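PDB 6JLS: putative flavoprotein decarboxylase from Streptomyces olivoviridis, which binds FMN and serves as the cysteine decarboxylase of thioviridamide biosynthesis. Local coordinates for residues 16-21 with 92-97; 27-32 with 57-62; 47-52 with 66-71. All coordinates share one frame; numbering follows the deposited sequence.

Contact 1 (16-21 with 92-97)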
loop_
_atom_site.group_PDB
_atom_site.type_symbol
_atom_site.label_atom_id
_atom_site.label_comp_id
_atom_site.label_asym_id
_atom_site.label_seq_id
_atom_site.Cartn_x
_atom_site.Cartn_y
_atom_site.Cartn_z
ATOM N N GLN A 16 -27.149 -20.064 -32.763
ATOM C CA GLN A 16 -27.526 -20.708 -31.514
ATOM C C GLN A 16 -26.314 -21.214 -30.740
ATOM O O GLN A 16 -26.459 -22.028 -29.822
ATOM C CB GLN A 16 -28.494 -21.854 -31.801
ATOM C CG GLN A 16 -29.911 -21.397 -32.072
ATOM C CD GLN A 16 -30.653 -21.101 -30.790
ATOM O OE1 GLN A 16 -30.862 -21.994 -29.968
ATOM N NE2 GLN A 16 -31.038 -19.843 -30.596
ATOM N N LEU A 17 -25.123 -20.737 -31.084
ATOM C CA LEU A 17 -23.882 -21.281 -30.558
ATOM C C LEU A 17 -23.343 -20.432 -29.411
ATOM O O LEU A 17 -23.451 -19.201 -29.423
ATOM C CB LEU A 17 -22.839 -21.373 -31.671
ATOM C CG LEU A 17 -23.234 -22.259 -32.854
ATOM C CD1 LEU A 17 -22.109 -22.350 -33.884
ATOM C CD2 LEU A 17 -23.617 -23.639 -32.349
ATOM N N THR A 18 -22.765 -21.102 -28.422
ATOM C CA THR A 18 -21.990 -20.470 -27.360
ATOM C C THR A 18 -20.520 -20.803 -27.583
ATOM O O THR A 18 -20.128 -21.972 -27.485
ATOM C CB THR A 18 -22.440 -20.963 -25.982
ATOM O OG1 THR A 18 -23.800 -20.584 -25.752
ATOM C CG2 THR A 18 -21.565 -20.378 -24.890
ATOM N N LEU A 19 -19.712 -19.790 -27.877
ATOM C CA LEU A 19 -18.289 -19.988 -28.114
ATOM C C LEU A 19 -17.458 -19.272 -27.057
ATOM O O LEU A 19 -17.682 -18.090 -26.766
ATOM C CB LEU A 19 -17.887 -19.492 -29.505
ATOM C CG LEU A 19 -16.428 -19.776 -29.871
ATOM C CD1 LEU A 19 -16.315 -20.249 -31.302
ATOM C CD2 LEU A 19 -15.535 -18.560 -29.646
ATOM N N THR A 20 -16.481 -19.975 -26.501
ATOM C CA THR A 20 -15.545 -19.389 -25.552
ATOM C C THR A 20 -14.178 -19.252 -26.209
ATOM O O THR A 20 -13.607 -20.240 -26.689
ATOM C CB THR A 20 -15.454 -20.224 -24.278
ATOM O OG1 THR A 20 -16.728 -20.200 -23.612
ATOM C CG2 THR A 20 -14.388 -19.669 -23.348
ATOM N N MET A 21 -13.667 -18.024 -26.216
ATOM C CA MET A 21 -12.374 -17.645 -26.768
ATOM C C MET A 21 -11.366 -17.459 -25.629
ATOM O O MET A 21 -11.627 -16.706 -24.680
ATOM C CB MET A 21 -12.554 -16.351 -27.569
ATOM C CG MET A 21 -11.299 -15.648 -28.013
ATOM S SD MET A 21 -11.664 -14.221 -29.102
ATOM C CE MET A 21 -13.329 -13.817 -28.620
ATOM N N GLU A 92 -21.228 -24.990 -20.825
ATOM C CA GLU A 92 -22.191 -24.339 -21.703
ATOM C C GLU A 92 -21.634 -24.004 -23.082
ATOM O O GLU A 92 -22.348 -23.410 -23.891
ATOM C CB GLU A 92 -22.709 -23.062 -21.027
ATOM C CG GLU A 92 -23.392 -23.314 -19.685
ATOM C CD GLU A 92 -23.746 -22.042 -18.923
ATOM O OE1 GLU A 92 -23.414 -20.929 -19.398
ATOM O OE2 GLU A 92 -24.361 -22.168 -17.840
ATOM N N SER A 93 -20.392 -24.350 -23.384
ATOM C CA SER A 93 -19.790 -23.940 -24.646
ATOM C C SER A 93 -19.970 -25.012 -25.706
ATOM O O SER A 93 -19.859 -26.206 -25.420
ATOM C CB SER A 93 -18.303 -23.652 -24.457
ATOM O OG SER A 93 -18.102 -22.590 -23.551
ATOM N N ASP A 94 -20.239 -24.579 -26.937
ATOM C CA ASP A 94 -20.233 -25.482 -28.082
ATOM C C ASP A 94 -18.874 -25.556 -28.760
ATOM O O ASP A 94 -18.640 -26.469 -29.558
ATOM C CB ASP A 94 -21.289 -25.063 -29.101
ATOM C CG ASP A 94 -22.656 -24.939 -28.486
ATOM O OD1 ASP A 94 -23.074 -25.882 -27.778
ATOM O OD2 ASP A 94 -23.299 -23.889 -28.691
ATOM N N ALA A 95 -17.978 -24.625 -28.456
ATOM C CA ALA A 95 -16.589 -24.746 -28.863
ATOM C C ALA A 95 -15.765 -23.824 -27.987
ATOM O O ALA A 95 -16.252 -22.783 -27.537
ATOM C CB ALA A 95 -16.388 -24.399 -30.341
ATOM N N VAL A 96 -14.517 -24.220 -27.757
ATOM C CA VAL A 96 -13.532 -23.449 -27.011
ATOM C C VAL A 96 -12.325 -23.273 -27.916
ATOM O O VAL A 96 -11.780 -24.264 -28.408
ATOM C CB VAL A 96 -13.131 -24.169 -25.709
ATOM C CG1 VAL A 96 -11.984 -23.438 -24.997
ATOM C CG2 VAL A 96 -14.341 -24.360 -24.801
ATOM N N VAL A 97 -11.915 -22.025 -28.142
ATOM C CA VAL A 97 -10.762 -21.703 -28.986
ATOM C C VAL A 97 -9.687 -21.049 -28.127
ATOM O O VAL A 97 -9.972 -20.100 -27.387
ATOM C CB VAL A 97 -11.145 -20.771 -30.148
ATOM C CG1 VAL A 97 -9.942 -20.522 -31.051
ATOM C CG2 VAL A 97 -12.286 -21.351 -30.929
HETATM O O HOH W 1 -24.962 -22.823 -27.308
#
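D94 grips the backbone of T18 at both its N-H and its C=O. Its carboxylate oxygen OD2 takes the N-H of T18 at 2.9 Å, an almost straight bond (167°) that reaches the oxygen on its anti side, 34° out of the carboxylate plane, and its own amide N gives a bond of 2.7 Å to T18 O. Beyond this entry the pairing becomes a regular parallel ladder between strands 18-23 and 95-101, central neighbours in the 3-2-1-4-5-6 sheet of a Rossmann-like fold. T20 serves both ways in it, its N bonded to A95 O (3.0 Å) and its O to V97 N (2.9 Å). On the face carrying T20 and V96, T20 OG1 donates to S93 OG at 2.8 Å; S93 OG is also hydrogen-bonded to I89 O in the last turn of helix 85-91, so the two hydroxyls continue the link from the sheet to that helix. The other face is apolar. L19 and M21 pack there on helix 32-40, V97 on helix 182-193. With CG of L19 beside the carbonyl carbon (chi1 -175°), the side chain carries CD1 to V97 CG2 at 4.2 Å and A95 CB at 4.3 Å.

Contact 2 (27-32 with 57-62); sequences VSSVAG and QFVTTN. With FMN (flavin mononucleotide), chain B.
The hydroxyl of S29 lies over V59, with OG 3.4 Å from V59 CG2, but its hydrogen bonds are made to the carbonyl oxygens of S24 and S26 in the loop just before. A first torsion of 56° turns OG back toward that loop, where it finds both. Two acceptors thus share one buried hydroxyl, and the 57-62 side offers it only carbon: V59 CG2, and F58 CB beside it. The same methyl of V59 also rests on the carbonyl of S29, with CG2 3.2 Å from S29 O, while that oxygen accepts the N-H of G32 as the chain turns into helix 32-40.

The 27-30 turn is a short 3-10 segment in the loop that follows strand 18-23, the place where a Rossmann-like fold commonly receives its nucleotide cofactor; here G25 and S26, just ahead of it, bind FMN. The ring of F58, itself part of the FMN pocket, lies between V27 and its own neighbour Q57. V27 CA stands over one ring face, 3.9 Å from the centroid and 12° off the normal, a CH-pi contact, and CG of Q57 covers the opposite face. V27 CG2, anti to its backbone N, reaches F58 CD1 at 4.0 Å, the two side chains crossing at about a right angle. The far end of the ring meets the dimethylbenzene part of the flavin: F58 CZ is 3.6 Å from FMN C7, and FMN C8 lies in the ring plane at the edge.

Nearer the backbone, V30 sends CG1 to the carbonyl of F58, 3.1 Å from its O. V27 and V30 also pack on S63 of the second subunit, and T60, N-cap of helix 61-64, hydrogen-bonds through OG1 to Q57 O of that subunit.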
loop_
_atom_site.group_PDB
_atom_site.type_symbol
_atom_site.label_atom_id
_atom_site.label_comp_id
_atom_site.label_asym_id
_atom_site.label_seq_id
_atom_site.Cartn_x
_atom_site.Cartn_y
_atom_site.Cartn_z
ATOM N N VAL A 27 1.758 -11.569 -27.905
ATOM C CA VAL A 27 1.308 -10.255 -28.340
ATOM C C VAL A 27 0.158 -10.378 -29.341
ATOM O O VAL A 27 -0.683 -9.474 -29.422
ATOM C CB VAL A 27 2.467 -9.407 -28.910
ATOM C CG1 VAL A 27 2.859 -9.865 -30.288
ATOM C CG2 VAL A 27 2.051 -7.938 -28.961
ATOM N N SER A 28 0.064 -11.509 -30.062
ATOM C CA SER A 28 -1.055 -11.736 -30.974
ATOM C C SER A 28 -2.410 -11.624 -30.296
ATOM O O SER A 28 -3.411 -11.406 -30.983
ATOM C CB SER A 28 -0.958 -13.111 -31.618
ATOM O OG SER A 28 0.198 -13.195 -32.415
ATOM N N SER A 29 -2.479 -11.769 -28.970
ATOM C CA SER A 29 -3.797 -11.677 -28.365
ATOM C C SER A 29 -4.348 -10.247 -28.345
ATOM O O SER A 29 -5.502 -10.067 -27.948
ATOM C CB SER A 29 -3.784 -12.307 -26.964
ATOM O OG SER A 29 -2.814 -11.717 -26.129
ATOM N N VAL A 30 -3.594 -9.240 -28.818
ATOM C CA VAL A 30 -4.179 -7.907 -29.015
ATOM C C VAL A 30 -5.275 -7.933 -30.065
ATOM O O VAL A 30 -6.106 -7.021 -30.116
ATOM C CB VAL A 30 -3.138 -6.835 -29.427
ATOM C CG1 VAL A 30 -2.122 -6.636 -28.356
ATOM C CG2 VAL A 30 -2.469 -7.195 -30.753
ATOM N N ALA A 31 -5.274 -8.938 -30.932
ATOM C CA ALA A 31 -6.329 -9.164 -31.906
ATOM C C ALA A 31 -7.615 -9.673 -31.275
ATOM O O ALA A 31 -8.606 -9.844 -31.999
ATOM C CB ALA A 31 -5.838 -10.163 -32.952
ATOM N N GLY A 32 -7.607 -9.953 -29.969
ATOM C CA GLY A 32 -8.757 -10.480 -29.273
ATOM C C GLY A 32 -10.012 -9.669 -29.524
ATOM O O GLY A 32 -11.037 -10.202 -29.962
ATOM N N GLN A 57 -1.003 -8.523 -20.029
ATOM C CA GLN A 57 -0.063 -7.469 -20.379
ATOM C C GLN A 57 -0.227 -7.018 -21.824
ATOM O O GLN A 57 0.335 -5.983 -22.204
ATOM C CB GLN A 57 1.385 -7.905 -20.111
ATOM C CG GLN A 57 2.005 -8.799 -21.167
ATOM C CD GLN A 57 3.370 -9.344 -20.750
ATOM O OE1 GLN A 57 4.302 -8.589 -20.462
ATOM N NE2 GLN A 57 3.487 -10.667 -20.719
ATOM N N PHE A 58 -1.024 -7.733 -22.619
ATOM C CA PHE A 58 -1.228 -7.400 -24.021
ATOM C C PHE A 58 -2.658 -7.027 -24.372
ATOM O O PHE A 58 -2.861 -6.343 -25.374
ATOM C CB PHE A 58 -0.812 -8.574 -24.916
ATOM C CG PHE A 58 0.608 -9.027 -24.727
ATOM C CD1 PHE A 58 1.664 -8.185 -25.014
ATOM C CD2 PHE A 58 0.880 -10.314 -24.297
ATOM C CE1 PHE A 58 2.968 -8.611 -24.859
ATOM C CE2 PHE A 58 2.182 -10.755 -24.140
ATOM C CZ PHE A 58 3.230 -9.903 -24.423
ATOM N N VAL A 59 -3.651 -7.491 -23.603
ATOM C CA VAL A 59 -5.063 -7.160 -23.794
ATOM C C VAL A 59 -5.633 -6.736 -22.459
ATOM O O VAL A 59 -5.355 -7.365 -21.434
ATOM C CB VAL A 59 -5.913 -8.341 -24.312
ATOM C CG1 VAL A 59 -6.981 -7.853 -25.298
ATOM C CG2 VAL A 59 -5.060 -9.443 -24.861
ATOM N N THR A 60 -6.465 -5.704 -22.472
ATOM C CA THR A 60 -7.231 -5.348 -21.289
ATOM C C THR A 60 -8.633 -5.931 -21.392
ATOM O O THR A 60 -9.155 -6.156 -22.492
ATOM C CB THR A 60 -7.318 -3.845 -21.135
ATOM O OG1 THR A 60 -8.224 -3.336 -22.128
ATOM C CG2 THR A 60 -5.938 -3.244 -21.334
ATOM N N THR A 61 -9.241 -6.187 -20.233
ATOM C CA THR A 61 -10.609 -6.680 -20.246
ATOM C C THR A 61 -11.562 -5.612 -20.758
ATOM O O THR A 61 -12.549 -5.929 -21.429
ATOM C CB THR A 61 -11.016 -7.161 -18.851
ATOM O OG1 THR A 61 -10.784 -6.123 -17.903
ATOM C CG2 THR A 61 -10.189 -8.359 -18.455
ATOM N N ASN A 62 -11.264 -4.344 -20.492
ATOM C CA ASN A 62 -12.133 -3.272 -20.965
ATOM C C ASN A 62 -12.106 -3.133 -22.478
ATOM O O ASN A 62 -13.064 -2.613 -23.053
ATOM C CB ASN A 62 -11.750 -1.959 -20.279
ATOM C CG ASN A 62 -12.346 -1.854 -18.901
ATOM O OD1 ASN A 62 -12.935 -2.814 -18.412
ATOM N ND2 ASN A 62 -12.216 -0.694 -18.268
HETATM N N1 FMN B . 5.285 -17.102 -25.818
HETATM C C2 FMN B . 4.720 -17.874 -26.809
HETATM O O2 FMN B . 4.582 -19.081 -26.629
HETATM N N3 FMN B . 4.324 -17.297 -27.998
HETATM C C4 FMN B . 4.484 -15.942 -28.205
HETATM O O4 FMN B . 4.129 -15.420 -29.265
HETATM C C4A FMN B . 5.052 -15.163 -27.204
HETATM N N5 FMN B . 5.216 -13.806 -27.400
HETATM C C5A FMN B . 5.782 -13.024 -26.416
HETATM C C6 FMN B . 5.938 -11.663 -26.645
HETATM C C7 FMN B . 6.504 -10.854 -25.660
HETATM C C7M FMN B . 6.664 -9.380 -25.933
HETATM C C8 FMN B . 6.916 -11.417 -24.436
HETATM C C8M FMN B . 7.525 -10.548 -23.368
HETATM C C9 FMN B . 6.757 -12.791 -24.214
HETATM C C9A FMN B . 6.188 -13.597 -25.208
HETATM N N10 FMN B . 6.022 -14.962 -25.012
HETATM C C10 FMN B . 5.454 -15.744 -26.005
HETATM C "C1'" FMN B . 6.433 -15.595 -23.714
HETATM C "C2'" FMN B . 5.174 -15.808 -22.858
HETATM O "O2'" FMN B . 4.534 -14.587 -22.527
HETATM C "C3'" FMN B . 5.487 -16.575 -21.580
HETATM O "O3'" FMN B . 5.828 -17.895 -21.930
HETATM C "C4'" FMN B . 4.272 -16.545 -20.654
HETATM O "O4'" FMN B . 4.539 -17.056 -19.359
HETATM C "C5'" FMN B . 3.102 -17.302 -21.265
HETATM O "O5'" FMN B . 2.097 -17.298 -20.280
HETATM P P FMN B . 0.655 -17.933 -20.553
HETATM O O1P FMN B . 0.790 -19.062 -21.559
HETATM O O2P FMN B . 0.114 -18.495 -19.256
HETATM O O3P FMN B . -0.261 -16.881 -21.125
#

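Contact 3 (47-52 with 66-71). With FMN (flavin mononucleotide), chain B.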
loop_
_atom_site.group_PDB
_atom_site.type_symbol
_atom_site.label_atom_id
_atom_site.label_comp_id
_atom_site.label_asym_id
_atom_site.label_seq_id
_atom_site.Cartn_x
_atom_site.Cartn_y
_atom_site.Cartn_z
ATOM N N LEU A 47 -20.856 -15.235 -26.660
ATOM C CA LEU A 47 -19.406 -15.207 -26.732
ATOM C C LEU A 47 -18.866 -15.008 -25.329
ATOM O O LEU A 47 -19.317 -14.105 -24.619
ATOM C CB LEU A 47 -18.930 -14.088 -27.648
ATOM C CG LEU A 47 -17.427 -13.970 -27.846
ATOM C CD1 LEU A 47 -16.886 -15.236 -28.499
ATOM C CD2 LEU A 47 -17.167 -12.742 -28.699
ATOM N N HIS A 48 -17.931 -15.869 -24.920
ATOM C CA HIS A 48 -17.164 -15.686 -23.691
ATOM C C HIS A 48 -15.683 -15.550 -24.012
ATOM O O HIS A 48 -15.187 -16.124 -24.988
ATOM C CB HIS A 48 -17.333 -16.855 -22.731
ATOM C CG HIS A 48 -18.750 -17.150 -22.369
ATOM N ND1 HIS A 48 -19.497 -16.326 -21.554
ATOM C CD2 HIS A 48 -19.544 -18.200 -22.676
ATOM C CE1 HIS A 48 -20.696 -16.850 -21.387
ATOM N NE2 HIS A 48 -20.750 -17.988 -22.056
ATOM N N VAL A 49 -14.963 -14.821 -23.163
ATOM C CA VAL A 49 -13.526 -14.630 -23.323
ATOM C C VAL A 49 -12.859 -14.849 -21.977
ATOM O O VAL A 49 -13.345 -14.353 -20.953
ATOM C CB VAL A 49 -13.175 -13.234 -23.870
ATOM C CG1 VAL A 49 -11.668 -13.089 -24.005
ATOM C CG2 VAL A 49 -13.833 -13.022 -25.211
ATOM N N ALA A 50 -11.767 -15.612 -21.981
ATOM C CA ALA A 50 -10.954 -15.849 -20.798
ATOM C C ALA A 50 -9.508 -15.530 -21.137
ATOM O O ALA A 50 -9.062 -15.771 -22.269
ATOM C CB ALA A 50 -11.061 -17.298 -20.324
ATOM N N LEU A 51 -8.777 -14.994 -20.154
ATOM C CA LEU A 51 -7.403 -14.540 -20.341
ATOM C C LEU A 51 -6.496 -15.227 -19.331
ATOM O O LEU A 51 -6.877 -15.423 -18.172
ATOM C CB LEU A 51 -7.276 -12.997 -20.172
ATOM C CG LEU A 51 -7.896 -12.038 -21.201
ATOM C CD1 LEU A 51 -9.400 -12.173 -21.264
ATOM C CD2 LEU A 51 -7.545 -10.600 -20.863
ATOM N N THR A 52 -5.308 -15.597 -19.768
ATOM C CA THR A 52 -4.290 -15.973 -18.812
ATOM C C THR A 52 -3.723 -14.714 -18.166
ATOM O O THR A 52 -3.827 -13.616 -18.728
ATOM C CB THR A 52 -3.160 -16.737 -19.497
ATOM O OG1 THR A 52 -2.372 -15.809 -20.249
ATOM C CG2 THR A 52 -3.702 -17.850 -20.409
ATOM N N PRO A 66 -16.841 -4.527 -24.646
ATOM C CA PRO A 66 -17.852 -3.981 -25.566
ATOM C C PRO A 66 -18.256 -4.938 -26.666
ATOM O O PRO A 66 -19.317 -4.740 -27.271
ATOM C CB PRO A 66 -17.174 -2.724 -26.143
ATOM C CG PRO A 66 -16.112 -2.369 -25.166
ATOM C CD PRO A 66 -15.632 -3.676 -24.619
ATOM N N PHE A 67 -17.462 -5.966 -26.943
ATOM C CA PHE A 67 -17.746 -6.898 -28.027
ATOM C C PHE A 67 -18.216 -8.256 -27.543
ATOM O O PHE A 67 -18.498 -9.132 -28.370
ATOM C CB PHE A 67 -16.504 -7.065 -28.907
ATOM C CG PHE A 67 -15.942 -5.761 -29.378
ATOM C CD1 PHE A 67 -14.805 -5.229 -28.800
ATOM C CD2 PHE A 67 -16.580 -5.044 -30.375
ATOM C CE1 PHE A 67 -14.296 -4.019 -29.224
ATOM C CE2 PHE A 67 -16.079 -3.840 -30.806
ATOM C CZ PHE A 67 -14.932 -3.322 -30.226
ATOM N N VAL A 68 -18.328 -8.441 -26.232
ATOM C CA VAL A 68 -18.537 -9.739 -25.608
ATOM C C VAL A 68 -19.836 -9.665 -24.819
ATOM O O VAL A 68 -19.912 -8.963 -23.799
ATOM C CB VAL A 68 -17.359 -10.120 -24.697
ATOM C CG1 VAL A 68 -17.686 -11.361 -23.876
ATOM C CG2 VAL A 68 -16.092 -10.311 -25.527
ATOM N N ASN A 69 -20.860 -10.384 -25.288
ATOM C CA ASN A 69 -22.150 -10.413 -24.604
ATOM C C ASN A 69 -22.211 -11.446 -23.486
ATOM O O ASN A 69 -23.211 -11.492 -22.761
ATOM C CB ASN A 69 -23.277 -10.675 -25.603
ATOM C CG ASN A 69 -23.169 -12.032 -26.252
ATOM O OD1 ASN A 69 -22.079 -12.489 -26.577
ATOM N ND2 ASN A 69 -24.302 -12.686 -26.441
ATOM N N GLY A 70 -21.187 -12.272 -23.331
ATOM C CA GLY A 70 -21.038 -13.161 -22.190
ATOM C C GLY A 70 -20.097 -12.576 -21.159
ATOM O O GLY A 70 -20.084 -11.365 -20.919
ATOM N N SER A 71 -19.282 -13.434 -20.557
ATOM C CA SER A 71 -18.348 -13.011 -19.528
ATOM C C SER A 71 -16.954 -12.816 -20.108
ATOM O O SER A 71 -16.560 -13.487 -21.065
ATOM C CB SER A 71 -18.274 -14.038 -18.401
ATOM O OG SER A 71 -19.551 -14.290 -17.849
HETATM N N1 FMN B . 5.285 -17.102 -25.818
HETATM C C2 FMN B . 4.720 -17.874 -26.809
HETATM O O2 FMN B . 4.582 -19.081 -26.629
HETATM N N3 FMN B . 4.324 -17.297 -27.998
HETATM C C4 FMN B . 4.484 -15.942 -28.205
HETATM O O4 FMN B . 4.129 -15.420 -29.265
HETATM C C4A FMN B . 5.052 -15.163 -27.204
HETATM N N5 FMN B . 5.216 -13.806 -27.400
HETATM C C5A FMN B . 5.782 -13.024 -26.416
HETATM C C6 FMN B . 5.938 -11.663 -26.645
HETATM C C7 FMN B . 6.504 -10.854 -25.660
HETATM C C7M FMN B . 6.664 -9.380 -25.933
HETATM C C8 FMN B . 6.916 -11.417 -24.436
HETATM C C8M FMN B . 7.525 -10.548 -23.368
HETATM C C9 FMN B . 6.757 -12.791 -24.214
HETATM C C9A FMN B . 6.188 -13.597 -25.208
HETATM N N10 FMN B . 6.022 -14.962 -25.012
HETATM C C10 FMN B . 5.454 -15.744 -26.005
HETATM C "C1'" FMN B . 6.433 -15.595 -23.714
HETATM C "C2'" FMN B . 5.174 -15.808 -22.858
HETATM O "O2'" FMN B . 4.534 -14.587 -22.527
HETATM C "C3'" FMN B . 5.487 -16.575 -21.580
HETATM O "O3'" FMN B . 5.828 -17.895 -21.930
HETATM C "C4'" FMN B . 4.272 -16.545 -20.654
HETATM O "O4'" FMN B . 4.539 -17.056 -19.359
HETATM C "C5'" FMN B . 3.102 -17.302 -21.265
HETATM O "O5'" FMN B . 2.097 -17.298 -20.280
HETATM P P FMN B . 0.655 -17.933 -20.553
HETATM O O1P FMN B . 0.790 -19.062 -21.559
HETATM O O2P FMN B . 0.114 -18.495 -19.256
HETATM O O3P FMN B . -0.261 -16.881 -21.125
#
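V49 N gives a nearly straight hydrogen bond to S71 O (3.0 Å), and one residue earlier the ring of H48 receives the amide of the same serine: S71 N points to H48 ND1 at 3.1 Å (173°), arriving at the ring edge close to its plane. These bonds start the side-by-side run of strand 46-51 with the short strand 72-73, outermost in this chain's parallel sheet, in the Rossmann-like fold. ND1 is the acceptor here, consistent with NE2 carrying the ring proton. With CG beside the backbone N (chi1 -56°), the imidazole reaches out toward G70 and S71, and it packs on I89 of helix 85-91.

At the start of the strand, N69 reaches back to L47. Its OD1 takes the N-H of L47 at 3.0 Å, the donor tilted 24° from the amide's carbonyl plane, while ND2 is bonded to G45 O, so both ends of the amide are fixed and its rotation is set. G70 N adds a weak bond to L47 O.

V68 packs on the strand with both methyls: CG1 lies against L47 O, and CG2 meets V49 CG2 at 3.5 Å and L47 CD2 at 4.1 Å, both crossings near a right angle. L47 and F67 continue this packing onto helix 32-40. Farther along, past the end of the strand, T52 turns to the cofactor; OG1, which also pairs with A55 N, donates to FMN O3P at 2.5 Å.

How the contacts relate
Following the chain from the N terminus, strand 18-23 opens contact 1, and the loop after it supplies 27-32, the first half of contact 2. Helix 32-40 then leads to strand 46-51, where contact 3 begins. The return through 57-62 closes contact 2 before 66-71 closes contact 3, so these two cross; both are nested inside the large loop that contact 1 closes only at 92-97. Contacts 1 and 3 share the sheet, with strand 18-23 between 95-101 and 46-51, joined by probable backbone bonds of L19 and M21 to H48. Contacts 2 and 3 meet where L51 packs on V59 and T61, and both touch FMN and the second subunit.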